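Local coordinates for inosine-uridine preferring nucleoside hydrolase family protein (PDB 2C40), which belongs to the inosine-uridine preferring nucleoside hydrolase family and holds a calcium ion and alpha-D-ribofuranose in one pocket of a mixed alpha/beta fold, at residues A[159-163]-A[164-168]; A[179-182]-A[183-187]. One frame throughout, in Å; residues are numbered along the deposited sequence.

Contact 1 of 2, residues A[159-163]-A[164-168]; sequences GNVHE and PEHDG. With RIB (alpha-D-ribofuranose), chain D.
Val161 CG1, placed opposite its own backbone N (chi1 179°), and the imidazole of His166, whose CG takes the same trans position (chi1 -166°), are swung towards one another across a surface loop. The two side chains meet nearly at right angles: the methyl carbon CG1 of Val161 comes to 3.4 Å from ND1 of His166 and approaches the ring obliquely. On one face of that imidazole lies Asp167 OD1, offset towards the rim. The chain joining Val161 to His166 reverses in a type II beta turn from Glu163 to His166, with Pro164 and Glu165 at its corners; His166 N donates to Glu163 O over 3.2 Å. A water sits between the two arms, accepting from Glu163 N at 2.8 Å and lying within hydrogen-bonding distance of His166 O at 3.0 Å, probably as donor. The open end of the loop is fastened by Gly159 N, which donates to Gly168 O over 3.1 Å in a fairly straight bond (164°). Between these ties Gly168 CA makes a CA-H...O contact of 3.5 Å with Val161 O. Asn160 points away from 164-168 into the pocket, where its ND2 gives a hydrogen of its amide to O5 of the ribofuranose at 2.9 Å; OD1 is engaged weakly by Trp172 N, and Glu171 and Asn173 also bond the sugar. The loop runs from strand 145-151 to helix 172-176, resting Val161 on Trp172 and Phe175 of that helix, while Asp167 forms a salt bridge with Arg278 just before strand 279-281.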
# COMPACT_ATOMS: atom_id res chain seq x y z
N GLY A 159 20.43 -6.11 15.28
CA GLY A 159 19.57 -6.63 14.21
C GLY A 159 18.41 -5.71 13.87
O GLY A 159 18.48 -4.51 14.08
N ASN A 160 17.34 -6.27 13.33
CA ASN A 160 16.17 -5.45 12.90
C ASN A 160 14.94 -5.77 13.74
O ASN A 160 13.81 -5.28 13.47
CB ASN A 160 15.85 -5.69 11.45
CG ASN A 160 15.50 -7.16 11.17
OD1 ASN A 160 15.75 -8.04 11.98
ND2 ASN A 160 14.90 -7.41 10.02
N VAL A 161 15.17 -6.54 14.81
CA VAL A 161 14.16 -6.82 15.82
C VAL A 161 14.25 -5.79 16.97
O VAL A 161 15.24 -5.74 17.68
CB VAL A 161 14.30 -8.29 16.38
CG1 VAL A 161 13.28 -8.57 17.43
CG2 VAL A 161 14.10 -9.29 15.30
N HIS A 162 13.21 -4.98 17.14
CA HIS A 162 13.18 -4.02 18.23
C HIS A 162 11.84 -4.19 18.98
O HIS A 162 10.87 -3.56 18.68
CB HIS A 162 13.55 -2.60 17.73
CG HIS A 162 14.93 -2.57 17.11
ND1 HIS A 162 15.15 -2.55 15.74
CD2 HIS A 162 16.16 -2.69 17.68
CE1 HIS A 162 16.44 -2.62 15.50
NE2 HIS A 162 17.08 -2.70 16.65
N GLU A 163 11.81 -5.15 19.90
CA GLU A 163 10.59 -5.67 20.49
C GLU A 163 10.74 -5.90 21.98
O GLU A 163 11.84 -6.16 22.48
CB GLU A 163 10.22 -7.01 19.87
CG GLU A 163 9.87 -6.96 18.43
CD GLU A 163 8.71 -6.08 18.11
OE1 GLU A 163 7.74 -5.97 18.91
OE2 GLU A 163 8.77 -5.50 17.01
N PRO A 164 9.62 -5.86 22.71
CA PRO A 164 9.75 -6.18 24.13
C PRO A 164 10.33 -7.60 24.36
O PRO A 164 10.24 -8.50 23.49
CB PRO A 164 8.31 -6.05 24.64
CG PRO A 164 7.66 -5.12 23.67
CD PRO A 164 8.23 -5.54 22.35
N GLU A 165 10.97 -7.76 25.49
CA GLU A 165 11.70 -8.98 25.87
C GLU A 165 12.97 -9.25 25.06
O GLU A 165 13.63 -10.23 25.32
CB GLU A 165 10.84 -10.24 25.78
CG GLU A 165 9.50 -10.18 26.45
CD GLU A 165 8.78 -11.58 26.47
OE1 GLU A 165 8.66 -12.21 25.43
OE2 GLU A 165 8.34 -12.03 27.52
N HIS A 166 13.33 -8.43 24.09
CA HIS A 166 14.47 -8.73 23.29
C HIS A 166 15.58 -7.70 23.44
O HIS A 166 15.29 -6.52 23.58
CB HIS A 166 14.02 -8.84 21.82
CG HIS A 166 15.06 -9.47 20.98
ND1 HIS A 166 15.65 -8.83 19.92
CD2 HIS A 166 15.71 -10.65 21.10
CE1 HIS A 166 16.58 -9.59 19.40
NE2 HIS A 166 16.63 -10.71 20.10
N ASP A 167 16.84 -8.13 23.38
CA ASP A 167 18.00 -7.24 23.51
C ASP A 167 18.46 -6.54 22.21
O ASP A 167 19.45 -5.83 22.23
CB ASP A 167 19.19 -8.00 24.12
CG ASP A 167 19.74 -9.09 23.19
OD1 ASP A 167 19.31 -9.19 22.02
OD2 ASP A 167 20.59 -9.86 23.64
N GLY A 168 17.76 -6.76 21.11
CA GLY A 168 18.00 -6.05 19.87
C GLY A 168 19.17 -6.56 19.04
O GLY A 168 19.78 -5.78 18.32
O5 RIB D . 14.26 -9.86 8.65
C5 RIB D . 14.03 -9.64 7.23
C4 RIB D . 12.75 -10.38 6.84
O4 RIB D . 11.67 -9.71 7.53
C3 RIB D . 12.38 -10.48 5.35
O3 RIB D . 12.54 -11.87 4.92
C2 RIB D . 10.93 -9.84 5.21
O2 RIB D . 9.79 -10.49 4.46
C1 RIB D . 10.50 -9.56 6.67
O HOH W 1 14.46 -5.51 20.86

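Contact 2 of 2, residues A[179-182]-A[183-187]; sequences EAVA and RVWEA
Val181 O receives the amide of Trp185 in the shortest of the four backbone bonds that join 179-182 to 183-187, 2.7 Å from Trp185 N. The same carbonyl oxygen is also approached by the indole, with Trp185 CE3 3.4 Å away, so the six-membered ring, as well as CB, packs against the carbonyl of the preceding turn. Above the six-membered ring sits Val181 CG1, 3.8 Å from its centroid and 25° off the ring normal: a CH-pi contact over the face, displaced towards the rim beside CE3 and CZ3. Val181 and Trp185 lie side by side and point the same way, as residues four apart in an alpha helix do. CG1 reaches the indole because it stands trans to its own N (chi1 -178°), whereas the chi1 of Trp185 lies off the usual rotamers. The motif is the i to i+4 bonding of helix 178-186, repeated by Arg183 N to Glu179 O at 3.0 Å, Val184 N to Ala180 O at 3.0 Å and Glu186 N to Ala182 O at 2.9 Å. The last of these is the most bent (134° at the hydrogen), close to where Ala187 leaves helical geometry. Val184 sets CG2 3.2 Å from Ala180 O, beyond the oxygen end of that carbonyl. On the buried side Val181 packs against Trp150 and Val269, Trp185 against Ser267 and Val269, and Val184 against Leu148, covering strands 145-151 and 261-269 of the sheet. Helix 129-137 takes the flank of Ala180, Arg183 and Val184, and the backbone oxygen Trp185 O accepts a hydrogen bond from Arg286 NH1.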
# COMPACT_ATOMS: atom_id res chain seq x y z
N GLU A 179 13.99 -21.77 17.95
CA GLU A 179 14.11 -23.21 18.12
C GLU A 179 14.22 -23.90 16.76
O GLU A 179 14.98 -24.85 16.60
CB GLU A 179 12.93 -23.72 18.94
CG GLU A 179 13.03 -23.15 20.36
CD GLU A 179 11.78 -23.33 21.22
OE1 GLU A 179 10.65 -22.94 20.81
OE2 GLU A 179 11.95 -23.81 22.37
N ALA A 180 13.46 -23.42 15.79
CA ALA A 180 13.53 -23.95 14.47
C ALA A 180 14.91 -23.78 13.87
O ALA A 180 15.36 -24.63 13.11
CB ALA A 180 12.52 -23.30 13.60
N VAL A 181 15.55 -22.64 14.16
CA VAL A 181 16.86 -22.32 13.60
C VAL A 181 17.85 -23.30 14.18
O VAL A 181 18.66 -23.91 13.44
CB VAL A 181 17.31 -20.86 13.87
CG1 VAL A 181 18.65 -20.62 13.22
CG2 VAL A 181 16.31 -19.86 13.34
N ALA A 182 17.76 -23.49 15.50
CA ALA A 182 18.59 -24.47 16.20
C ALA A 182 18.49 -25.88 15.61
O ALA A 182 19.52 -26.50 15.33
CB ALA A 182 18.26 -24.47 17.67
N ARG A 183 17.27 -26.36 15.42
CA ARG A 183 17.01 -27.66 14.76
C ARG A 183 17.61 -27.80 13.35
O ARG A 183 18.18 -28.84 12.96
CB ARG A 183 15.55 -27.77 14.53
CG ARG A 183 14.87 -28.57 15.48
CD ARG A 183 14.55 -29.96 14.89
NE ARG A 183 14.44 -30.85 16.03
CZ ARG A 183 13.52 -30.73 16.99
NH1 ARG A 183 12.59 -29.79 16.91
NH2 ARG A 183 13.52 -31.58 18.01
N VAL A 184 17.42 -26.75 12.55
CA VAL A 184 17.99 -26.74 11.19
C VAL A 184 19.51 -26.75 11.33
O VAL A 184 20.22 -27.54 10.67
CB VAL A 184 17.50 -25.56 10.37
CG1 VAL A 184 18.28 -25.44 9.07
CG2 VAL A 184 15.99 -25.68 10.10
N TRP A 185 20.01 -25.93 12.24
CA TRP A 185 21.45 -25.86 12.47
C TRP A 185 22.04 -27.22 12.90
O TRP A 185 23.19 -27.49 12.58
CB TRP A 185 21.80 -24.82 13.51
CG TRP A 185 22.45 -23.53 13.05
CD1 TRP A 185 23.62 -22.99 13.51
CD2 TRP A 185 21.95 -22.60 12.07
NE1 TRP A 185 23.88 -21.82 12.90
CE2 TRP A 185 22.87 -21.54 12.02
CE3 TRP A 185 20.82 -22.57 11.24
CZ2 TRP A 185 22.70 -20.46 11.18
CZ3 TRP A 185 20.67 -21.51 10.39
CH2 TRP A 185 21.61 -20.47 10.36
N GLU A 186 21.28 -28.06 13.61
CA GLU A 186 21.83 -29.34 13.99
C GLU A 186 21.76 -30.37 12.85
O GLU A 186 22.49 -31.34 12.87
CB GLU A 186 21.22 -29.87 15.30
CG GLU A 186 19.73 -30.05 15.28
CD GLU A 186 19.19 -30.76 16.54
OE1 GLU A 186 19.29 -32.01 16.63
OE2 GLU A 186 18.65 -30.06 17.41
N ALA A 187 20.91 -30.16 11.85
CA ALA A 187 20.82 -31.10 10.72
C ALA A 187 22.13 -31.18 9.92
O ALA A 187 22.91 -30.20 9.82
CB ALA A 187 19.67 -30.72 9.78

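Overall arrangement
Both contacts belong to the chain that follows strand 145-151 of the mixed sheet and come in series: contact 1 in the loop leading to helix 172-176, then contact 2 on helix 178-186, ahead of strand 191-194. Their centres lie 21 Å apart and their nearest atoms about 11 Å, so they do not touch. Contact 1 is a surface loop that brings Asn160 to the ribofuranose, whereas contact 2 is partly buried helix packing against the sheet, with the Val181 side chain about 11 Å from the sugar. The connection between two adjacent parallel strands thus supplies both pocket residues and a layer over the sheet.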